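Local coordinates for protein DR2417 (Deinococcus radiodurans, PDB 4XWW) that degrades RNA as a 5'-3' exonuclease of the metallo-beta-lactamase superfamily using two metal ions, and is probably involved in RNA maturation, possibly also as an endonuclease, at residues V45-L50 and W80-G85. Sequence-based numbering, arbitrary orientation.
Sequences VVDGGL and WILTHG. With ZN (zinc ion), chain E.
Asp47 grips Thr83 twice through its carboxylate, just where two neighbouring parallel strands of the metallo-beta-lactamase fold, 42-46 and 77-82, run out into the active-site loops, the second leading into the metal-binding motif His84-x-His86-x-Asp88-His89. OD1 takes the backbone N-H of Thr83 at 2.9 Å, nearly straight at 165°, and OD2 takes the Thr83 hydroxyl OG1, also at 2.9 Å; each oxygen uses its syn lone pair. An aspartate suits this place because its short side chain carries two acceptors side by side, and CG, lying beside its own backbone N (chi1 -75°), brings both to Thr83. OG1 in turn accepts the N-H of His84 ND1 at 3.0 Å, close to the imidazole plane, while NE2 of that ring binds zinc at 2.1 Å. Beside this relay the strands are joined by backbone hydrogen bonds, from Ile81 N to Val45 O and from Asp47 N to Ile81 O. On one face of the sheet Val45 lies alongside Trp80, its CB over the five-membered ring 3.7 Å from the centroid, a CH-pi contact, and its CG1 against CZ2. The indole edge also works: NE1 donates almost straight (171°) to Asp47 O, coming from above the carbonyl plane. On the other face Val46 packs CG2 against Ile81 CB; both are beta-branched, which suits an extended, buried strand. His86 and His153 complete this zinc's protein ligands. Asp47 OD2 also bonds His89 ND1, making Asp47 second shell to the other zinc; here it stands behind Thr83, whose hydroxyl it probably polarises, and the ND1-OG1 bond would fix His84's rotation with NE2 on zinc.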
# COMPACT_ATOMS: atom_id res chain seq x y z
N VAL A 45 1.39 -1.23 -34.90
CA VAL A 45 1.17 -1.33 -33.45
C VAL A 45 2.49 -1.11 -32.71
O VAL A 45 3.54 -1.52 -33.19
CB VAL A 45 0.57 -2.70 -33.05
CG1 VAL A 45 0.10 -2.68 -31.56
CG2 VAL A 45 -0.59 -3.07 -33.95
N VAL A 46 2.44 -0.48 -31.54
CA VAL A 46 3.65 -0.23 -30.78
C VAL A 46 3.54 -0.86 -29.40
O VAL A 46 2.62 -0.53 -28.65
CB VAL A 46 3.93 1.28 -30.66
CG1 VAL A 46 5.19 1.52 -29.81
CG2 VAL A 46 4.09 1.90 -32.06
N ASP A 47 4.36 -1.88 -29.15
CA ASP A 47 4.50 -2.51 -27.85
C ASP A 47 3.34 -3.48 -27.56
O ASP A 47 2.32 -3.44 -28.23
CB ASP A 47 4.69 -1.48 -26.75
CG ASP A 47 6.09 -0.88 -26.75
OD1 ASP A 47 6.96 -1.44 -27.46
OD2 ASP A 47 6.33 0.12 -26.06
N GLY A 48 3.52 -4.33 -26.56
CA GLY A 48 2.47 -5.22 -26.10
C GLY A 48 2.69 -5.61 -24.65
O GLY A 48 3.03 -6.76 -24.37
N GLY A 49 2.52 -4.66 -23.74
CA GLY A 49 2.83 -4.86 -22.34
C GLY A 49 1.84 -5.63 -21.49
O GLY A 49 0.69 -5.82 -21.88
N LEU A 50 2.29 -6.09 -20.33
CA LEU A 50 1.38 -6.55 -19.28
C LEU A 50 1.30 -5.49 -18.17
O LEU A 50 2.11 -4.55 -18.11
CB LEU A 50 1.84 -7.89 -18.70
CG LEU A 50 3.22 -8.02 -18.02
CD1 LEU A 50 3.32 -7.34 -16.65
CD2 LEU A 50 3.61 -9.50 -17.92
N TRP A 80 4.90 -4.31 -36.17
CA TRP A 80 5.04 -3.96 -34.78
C TRP A 80 6.36 -3.25 -34.53
O TRP A 80 7.38 -3.59 -35.15
CB TRP A 80 4.96 -5.23 -33.92
CG TRP A 80 3.94 -5.19 -32.81
CD1 TRP A 80 4.05 -4.56 -31.59
CD2 TRP A 80 2.66 -5.84 -32.80
NE1 TRP A 80 2.92 -4.77 -30.84
CE2 TRP A 80 2.05 -5.56 -31.55
CE3 TRP A 80 1.96 -6.63 -33.72
CZ2 TRP A 80 0.79 -6.04 -31.20
CZ3 TRP A 80 0.70 -7.10 -33.37
CH2 TRP A 80 0.13 -6.80 -32.12
N ILE A 81 6.32 -2.28 -33.62
CA ILE A 81 7.50 -1.63 -33.06
C ILE A 81 7.60 -2.00 -31.58
O ILE A 81 6.61 -1.86 -30.85
CB ILE A 81 7.40 -0.10 -33.18
CG1 ILE A 81 7.40 0.32 -34.66
CG2 ILE A 81 8.53 0.60 -32.42
CD1 ILE A 81 7.04 1.76 -34.82
N LEU A 82 8.77 -2.47 -31.15
CA LEU A 82 8.99 -2.76 -29.72
C LEU A 82 10.06 -1.80 -29.18
O LEU A 82 11.22 -1.88 -29.60
CB LEU A 82 9.43 -4.22 -29.52
CG LEU A 82 8.50 -5.29 -30.08
CD1 LEU A 82 9.00 -6.66 -29.64
CD2 LEU A 82 7.09 -5.04 -29.54
N THR A 83 9.68 -0.92 -28.26
CA THR A 83 10.58 0.16 -27.83
C THR A 83 11.67 -0.29 -26.85
O THR A 83 12.77 0.25 -26.86
CB THR A 83 9.82 1.36 -27.20
OG1 THR A 83 9.10 0.94 -26.03
CG2 THR A 83 8.84 2.00 -28.22
N HIS A 84 11.35 -1.26 -26.00
CA HIS A 84 12.31 -1.79 -25.02
C HIS A 84 11.72 -3.02 -24.33
O HIS A 84 10.53 -3.30 -24.46
CB HIS A 84 12.75 -0.74 -23.98
CG HIS A 84 11.67 -0.25 -23.05
ND1 HIS A 84 10.59 0.49 -23.48
CD2 HIS A 84 11.56 -0.31 -21.69
CE1 HIS A 84 9.84 0.84 -22.45
NE2 HIS A 84 10.42 0.37 -21.35
N GLY A 85 12.56 -3.75 -23.60
CA GLY A 85 12.20 -5.06 -23.11
C GLY A 85 11.60 -5.10 -21.69
O GLY A 85 11.57 -6.17 -21.09
ZN ZN E . 10.44 0.98 -19.30
O HOH W 1 8.88 1.75 -18.63